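Local coordinates for HD domain protein (PDB 4LRL) that acts as an allosterically regulated deoxyribonucleoside triphosphate triphosphohydrolase of the HD-domain family, binding dGTP and dTTP, at residues C[53-65]-C[165-177]. Residues are numbered along the deposited sequence; the frame is centred on the assembly and turned at random.
Sequences QVILDLINSAEVQ and ETEVYQILNRVSA. With DGT (2'-deoxyguanosine-5'-triphosphate), chain O.
Glu63 reaches from the short helix 62-65 to the first turn of helix 167-175. Its CB lies 3.9 Å from Val168 CG2, and CG passes beside the methyl of Thr166. A bend at chi2 (81°) then swings the carboxylate onto the helix start: OE2 accepts from Glu167 N at 3.2 Å on its syn side, 30° out of plane, while OE1 takes Val168 N from above the carboxylate plane, also at 3.2 Å. One side chain thus grips two first-turn N-H groups; the helix end probably stabilises its negative charge. Thr166, the N-cap, accepts from Tyr169 N on OG1, which also hydrogen-bonds to Ile160 O. Helices 53-60 and 167-175 run antiparallel (170°), their axes 9.5 Å apart, and the pairing sets the segment that binds the guanine against a helix within the HD-domain sequence region. Away from this interface, Asn60 OD1 accepts from both N1 and N2 of the guanine, and Gln65 NE2, from helix 62-65, donates to O6. Between the helices, Leu58 CD2 meets Ile171 CG2 at 3.8 Å, and Leu58 CD1 touches Leu172 CD2. Ile171 CD1 rests against Asp57 O (3.4 Å), an oxygen that a water links to Glu167 OE2.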
loop_
_atom_site.group_PDB
_atom_site.type_symbol
_atom_site.label_atom_id
_atom_site.label_comp_id
_atom_site.label_asym_id
_atom_site.label_seq_id
_atom_site.Cartn_x
_atom_site.Cartn_y
_atom_site.Cartn_z
ATOM N N GLN C 53 -28.637 -18.520 -5.064
ATOM C CA GLN C 53 -28.769 -19.056 -6.418
ATOM C C GLN C 53 -29.194 -17.970 -7.417
ATOM O O GLN C 53 -28.715 -17.936 -8.547
ATOM C CB GLN C 53 -29.770 -20.221 -6.426
ATOM C CG GLN C 53 -29.828 -21.015 -7.724
ATOM C CD GLN C 53 -28.518 -21.736 -8.036
ATOM O OE1 GLN C 53 -28.136 -22.685 -7.349
ATOM N NE2 GLN C 53 -27.834 -21.293 -9.087
ATOM N N VAL C 54 -30.089 -17.083 -6.995
ATOM C CA VAL C 54 -30.563 -15.995 -7.843
ATOM C C VAL C 54 -29.399 -15.098 -8.294
ATOM O O VAL C 54 -29.312 -14.728 -9.468
ATOM C CB VAL C 54 -31.650 -15.152 -7.124
ATOM C CG1 VAL C 54 -31.964 -13.874 -7.893
ATOM C CG2 VAL C 54 -32.911 -15.974 -6.925
ATOM N N ILE C 55 -28.510 -14.768 -7.354
ATOM C CA ILE C 55 -27.362 -13.911 -7.622
ATOM C C ILE C 55 -26.375 -14.607 -8.563
ATOM O O ILE C 55 -25.914 -14.000 -9.529
ATOM C CB ILE C 55 -26.664 -13.459 -6.308
ATOM C CG1 ILE C 55 -27.644 -12.697 -5.400
ATOM C CG2 ILE C 55 -25.393 -12.645 -6.604
ATOM C CD1 ILE C 55 -28.270 -11.437 -6.011
ATOM N N LEU C 56 -26.073 -15.879 -8.293
ATOM C CA LEU C 56 -25.174 -16.636 -9.155
ATOM C C LEU C 56 -25.709 -16.695 -10.586
ATOM O O LEU C 56 -24.958 -16.489 -11.549
ATOM C CB LEU C 56 -24.930 -18.044 -8.615
ATOM C CG LEU C 56 -23.970 -18.895 -9.465
ATOM C CD1 LEU C 56 -22.578 -18.283 -9.516
ATOM C CD2 LEU C 56 -23.907 -20.322 -8.981
ATOM N N ASP C 57 -27.010 -16.961 -10.709
ATOM C CA ASP C 57 -27.673 -17.008 -12.014
ATOM C C ASP C 57 -27.633 -15.656 -12.728
ATOM O O ASP C 57 -27.437 -15.597 -13.944
ATOM C CB ASP C 57 -29.123 -17.480 -11.880
ATOM C CG ASP C 57 -29.237 -18.952 -11.537
ATOM O OD1 ASP C 57 -28.246 -19.699 -11.692
ATOM O OD2 ASP C 57 -30.335 -19.365 -11.120
ATOM N N LEU C 58 -27.824 -14.575 -11.977
ATOM C CA LEU C 58 -27.778 -13.242 -12.573
ATOM C C LEU C 58 -26.384 -12.931 -13.103
ATOM O O LEU C 58 -26.247 -12.423 -14.218
ATOM C CB LEU C 58 -28.256 -12.167 -11.594
ATOM C CG LEU C 58 -29.774 -12.063 -11.371
ATOM C CD1 LEU C 58 -30.071 -11.068 -10.251
ATOM C CD2 LEU C 58 -30.539 -11.680 -12.642
ATOM N N ILE C 59 -25.358 -13.261 -12.312
ATOM C CA ILE C 59 -23.963 -13.079 -12.713
ATOM C C ILE C 59 -23.668 -13.851 -13.987
ATOM O O ILE C 59 -23.014 -13.348 -14.888
ATOM C CB ILE C 59 -22.987 -13.523 -11.585
ATOM C CG1 ILE C 59 -23.086 -12.550 -10.403
ATOM C CG2 ILE C 59 -21.543 -13.650 -12.118
ATOM C CD1 ILE C 59 -22.371 -12.992 -9.149
ATOM N N ASN C 60 -24.184 -15.073 -14.049
ATOM C CA ASN C 60 -23.961 -15.968 -15.169
ATOM C C ASN C 60 -24.785 -15.633 -16.408
ATOM O O ASN C 60 -24.513 -16.170 -17.488
ATOM C CB ASN C 60 -24.210 -17.419 -14.740
ATOM C CG ASN C 60 -23.045 -18.007 -13.965
ATOM O OD1 ASN C 60 -21.919 -17.500 -14.020
ATOM N ND2 ASN C 60 -23.306 -19.095 -13.246
ATOM N N SER C 61 -25.777 -14.750 -16.249
ATOM C CA SER C 61 -26.716 -14.409 -17.327
ATOM C C SER C 61 -26.044 -13.630 -18.468
ATOM O O SER C 61 -25.049 -12.943 -18.245
ATOM C CB SER C 61 -27.899 -13.605 -16.778
ATOM O OG SER C 61 -27.548 -12.240 -16.609
ATOM N N ALA C 62 -26.616 -13.729 -19.671
ATOM C CA ALA C 62 -26.034 -13.156 -20.890
ATOM C C ALA C 62 -25.803 -11.648 -20.824
ATOM O O ALA C 62 -24.787 -11.152 -21.305
ATOM C CB ALA C 62 -26.903 -13.495 -22.098
ATOM N N GLU C 63 -26.754 -10.938 -20.222
ATOM C CA GLU C 63 -26.748 -9.485 -20.177
ATOM C C GLU C 63 -25.719 -8.928 -19.188
ATOM O O GLU C 63 -25.220 -7.822 -19.373
ATOM C CB GLU C 63 -28.145 -8.961 -19.835
ATOM C CG GLU C 63 -29.213 -9.230 -20.894
ATOM C CD GLU C 63 -29.775 -10.646 -20.831
ATOM O OE1 GLU C 63 -29.595 -11.314 -19.786
ATOM O OE2 GLU C 63 -30.398 -11.089 -21.827
ATOM N N VAL C 64 -25.420 -9.686 -18.136
ATOM C CA VAL C 64 -24.398 -9.296 -17.173
ATOM C C VAL C 64 -23.012 -9.653 -17.724
ATOM O O VAL C 64 -22.075 -8.875 -17.585
ATOM C CB VAL C 64 -24.641 -9.934 -15.783
ATOM C CG1 VAL C 64 -23.484 -9.653 -14.822
ATOM C CG2 VAL C 64 -25.939 -9.403 -15.175
ATOM N N GLN C 65 -22.900 -10.809 -18.370
ATOM C CA GLN C 65 -21.632 -11.272 -18.920
ATOM C C GLN C 65 -21.020 -10.317 -19.943
ATOM O O GLN C 65 -19.793 -10.209 -20.032
ATOM C CB GLN C 65 -21.777 -12.660 -19.548
ATOM C CG GLN C 65 -21.928 -13.775 -18.527
ATOM C CD GLN C 65 -20.720 -13.920 -17.614
ATOM O OE1 GLN C 65 -19.585 -14.027 -18.078
ATOM N NE2 GLN C 65 -20.967 -13.949 -16.310
ATOM N N GLU C 165 -37.675 -11.082 -23.188
ATOM C CA GLU C 165 -36.662 -11.592 -24.108
ATOM C C GLU C 165 -35.283 -11.816 -23.474
ATOM O O GLU C 165 -34.437 -12.485 -24.070
ATOM C CB GLU C 165 -36.528 -10.670 -25.317
ATOM C CG GLU C 165 -35.986 -9.290 -24.991
ATOM C CD GLU C 165 -36.291 -8.290 -26.071
ATOM O OE1 GLU C 165 -35.435 -8.112 -26.963
ATOM O OE2 GLU C 165 -37.393 -7.698 -26.043
ATOM N N THR C 166 -35.047 -11.248 -22.286
ATOM C CA THR C 166 -33.752 -11.397 -21.612
ATOM C C THR C 166 -33.672 -12.572 -20.637
ATOM O O THR C 166 -34.669 -13.006 -20.064
ATOM C CB THR C 166 -33.288 -10.100 -20.890
ATOM O OG1 THR C 166 -34.161 -9.797 -19.788
ATOM C CG2 THR C 166 -33.211 -8.919 -21.874
ATOM N N GLU C 167 -32.453 -13.071 -20.473
ATOM C CA GLU C 167 -32.100 -14.058 -19.465
ATOM C C GLU C 167 -32.311 -13.488 -18.059
ATOM O O GLU C 167 -32.759 -14.210 -17.159
ATOM C CB GLU C 167 -30.635 -14.451 -19.663
ATOM C CG GLU C 167 -30.214 -15.796 -19.100
ATOM C CD GLU C 167 -28.945 -16.316 -19.770
ATOM O OE1 GLU C 167 -28.866 -16.297 -21.025
ATOM O OE2 GLU C 167 -28.028 -16.753 -19.040
ATOM N N VAL C 168 -32.009 -12.198 -17.882
ATOM C CA VAL C 168 -32.124 -11.517 -16.584
ATOM C C VAL C 168 -33.562 -11.471 -16.075
ATOM O O VAL C 168 -33.816 -11.715 -14.888
ATOM C CB VAL C 168 -31.520 -10.087 -16.620
ATOM C CG1 VAL C 168 -32.052 -9.223 -15.477
ATOM C CG2 VAL C 168 -29.997 -10.151 -16.574
ATOM N N TYR C 169 -34.493 -11.172 -16.980
ATOM C CA TYR C 169 -35.913 -11.188 -16.655
ATOM C C TYR C 169 -36.345 -12.574 -16.192
ATOM O O TYR C 169 -36.990 -12.709 -15.147
ATOM C CB TYR C 169 -36.757 -10.775 -17.869
ATOM C CG TYR C 169 -38.252 -10.890 -17.639
ATOM C CD1 TYR C 169 -38.989 -9.806 -17.159
ATOM C CD2 TYR C 169 -38.929 -12.086 -17.896
ATOM C CE1 TYR C 169 -40.357 -9.903 -16.940
ATOM C CE2 TYR C 169 -40.308 -12.197 -17.686
ATOM C CZ TYR C 169 -41.012 -11.102 -17.204
ATOM O OH TYR C 169 -42.368 -11.198 -16.987
ATOM N N GLN C 170 -35.995 -13.593 -16.982
ATOM C CA GLN C 170 -36.440 -14.965 -16.729
ATOM C C GLN C 170 -35.976 -15.497 -15.376
ATOM O O GLN C 170 -36.580 -16.412 -14.824
ATOM C CB GLN C 170 -36.000 -15.899 -17.856
ATOM C CG GLN C 170 -36.642 -15.609 -19.215
ATOM C CD GLN C 170 -38.160 -15.749 -19.205
ATOM O OE1 GLN C 170 -38.734 -16.394 -18.323
ATOM N NE2 GLN C 170 -38.819 -15.149 -20.196
ATOM N N ILE C 171 -34.900 -14.909 -14.858
ATOM C CA ILE C 171 -34.390 -15.219 -13.529
ATOM C C ILE C 171 -35.207 -14.477 -12.460
ATOM O O ILE C 171 -35.662 -15.069 -11.478
ATOM C CB ILE C 171 -32.886 -14.867 -13.428
ATOM C CG1 ILE C 171 -32.070 -15.824 -14.313
ATOM C CG2 ILE C 171 -32.397 -14.906 -11.967
ATOM C CD1 ILE C 171 -30.716 -15.278 -14.752
ATOM N N LEU C 172 -35.393 -13.181 -12.675
ATOM C CA LEU C 172 -36.100 -12.335 -11.737
ATOM C C LEU C 172 -37.583 -12.691 -11.621
ATOM O O LEU C 172 -38.129 -12.743 -10.524
ATOM C CB LEU C 172 -35.912 -10.861 -12.115
ATOM C CG LEU C 172 -34.488 -10.288 -12.046
ATOM C CD1 LEU C 172 -34.482 -8.862 -12.571
ATOM C CD2 LEU C 172 -33.876 -10.347 -10.638
ATOM N N ASN C 173 -38.221 -12.940 -12.759
ATOM C CA ASN C 173 -39.635 -13.312 -12.804
ATOM C C ASN C 173 -39.865 -14.708 -12.214
ATOM O O ASN C 173 -40.941 -15.008 -11.715
ATOM C CB ASN C 173 -40.145 -13.221 -14.243
ATOM C CG ASN C 173 -41.583 -13.662 -14.392
ATOM O OD1 ASN C 173 -42.517 -12.945 -14.023
ATOM N ND2 ASN C 173 -41.769 -14.842 -14.958
ATOM N N ARG C 174 -38.831 -15.541 -12.263
ATOM C CA ARG C 174 -38.826 -16.831 -11.594
ATOM C C ARG C 174 -38.780 -16.665 -10.070
ATOM O O ARG C 174 -39.255 -17.538 -9.343
ATOM C CB ARG C 174 -37.646 -17.669 -12.088
ATOM C CG ARG C 174 -37.659 -19.122 -11.671
ATOM C CD ARG C 174 -36.383 -19.810 -12.113
ATOM N NE ARG C 174 -36.147 -21.048 -11.372
ATOM C CZ ARG C 174 -35.023 -21.760 -11.446
ATOM N NH1 ARG C 174 -34.028 -21.362 -12.231
ATOM N NH2 ARG C 174 -34.896 -22.872 -10.734
ATOM N N VAL C 175 -38.227 -15.552 -9.583
ATOM C CA VAL C 175 -38.315 -15.233 -8.151
ATOM C C VAL C 175 -39.789 -15.091 -7.771
ATOM O O VAL C 175 -40.285 -15.782 -6.877
ATOM C CB VAL C 175 -37.550 -13.933 -7.774
ATOM C CG1 VAL C 175 -37.768 -13.584 -6.299
ATOM C CG2 VAL C 175 -36.057 -14.054 -8.087
ATOM N N SER C 176 -40.471 -14.181 -8.464
ATOM C CA SER C 176 -41.926 -14.042 -8.413
ATOM C C SER C 176 -42.366 -13.114 -9.546
ATOM O O SER C 176 -41.583 -12.272 -10.010
ATOM C CB SER C 176 -42.396 -13.504 -7.057
ATOM O OG SER C 176 -41.895 -12.207 -6.802
ATOM N N ALA C 177 -43.614 -13.273 -9.985
ATOM C CA ALA C 177 -44.169 -12.502 -11.108
ATOM C C ALA C 177 -43.871 -10.994 -11.057
ATOM O O ALA C 177 -43.540 -10.390 -12.077
ATOM C CB ALA C 177 -45.677 -12.750 -11.229
HETATM P PG DGT O . -19.458 -24.862 -10.464
HETATM O O1G DGT O . -20.384 -25.740 -11.282
HETATM O O2G DGT O . -19.990 -23.476 -10.177
HETATM O O3G DGT O . -18.874 -25.578 -9.261
HETATM O O3B DGT O . -18.221 -24.593 -11.465
HETATM P PB DGT O . -16.765 -24.178 -10.913
HETATM O O1B DGT O . -16.902 -23.592 -9.532
HETATM O O2B DGT O . -15.830 -25.347 -11.137
HETATM O O3A DGT O . -16.321 -23.034 -11.969
HETATM P PA DGT O . -17.098 -21.642 -12.193
HETATM O O1A DGT O . -18.229 -21.476 -11.226
HETATM O O2A DGT O . -17.381 -21.490 -13.665
HETATM O "O5'" DGT O . -15.953 -20.582 -11.795
HETATM C "C5'" DGT O . -15.126 -20.796 -10.649
HETATM C "C4'" DGT O . -14.212 -19.599 -10.419
HETATM O "O4'" DGT O . -14.428 -18.605 -11.420
HETATM C "C3'" DGT O . -14.506 -18.941 -9.079
HETATM O "O3'" DGT O . -13.272 -18.761 -8.362
HETATM C "C2'" DGT O . -15.136 -17.597 -9.406
HETATM C "C1'" DGT O . -14.593 -17.327 -10.801
HETATM N N9 DGT O . -15.446 -16.460 -11.654
HETATM C C8 DGT O . -15.074 -15.264 -12.139
HETATM N N7 DGT O . -16.045 -14.708 -12.901
HETATM C C5 DGT O . -17.069 -15.569 -12.910
HETATM C C6 DGT O . -18.410 -15.598 -13.524
HETATM O O6 DGT O . -18.790 -14.644 -14.236
HETATM N N1 DGT O . -19.178 -16.673 -13.293
HETATM C C2 DGT O . -18.771 -17.712 -12.529
HETATM N N2 DGT O . -19.604 -18.759 -12.342
HETATM N N3 DGT O . -17.547 -17.750 -11.937
HETATM C C4 DGT O . -16.673 -16.722 -12.089
HETATM O O HOH W 1 -28.056 -17.316 -15.807
#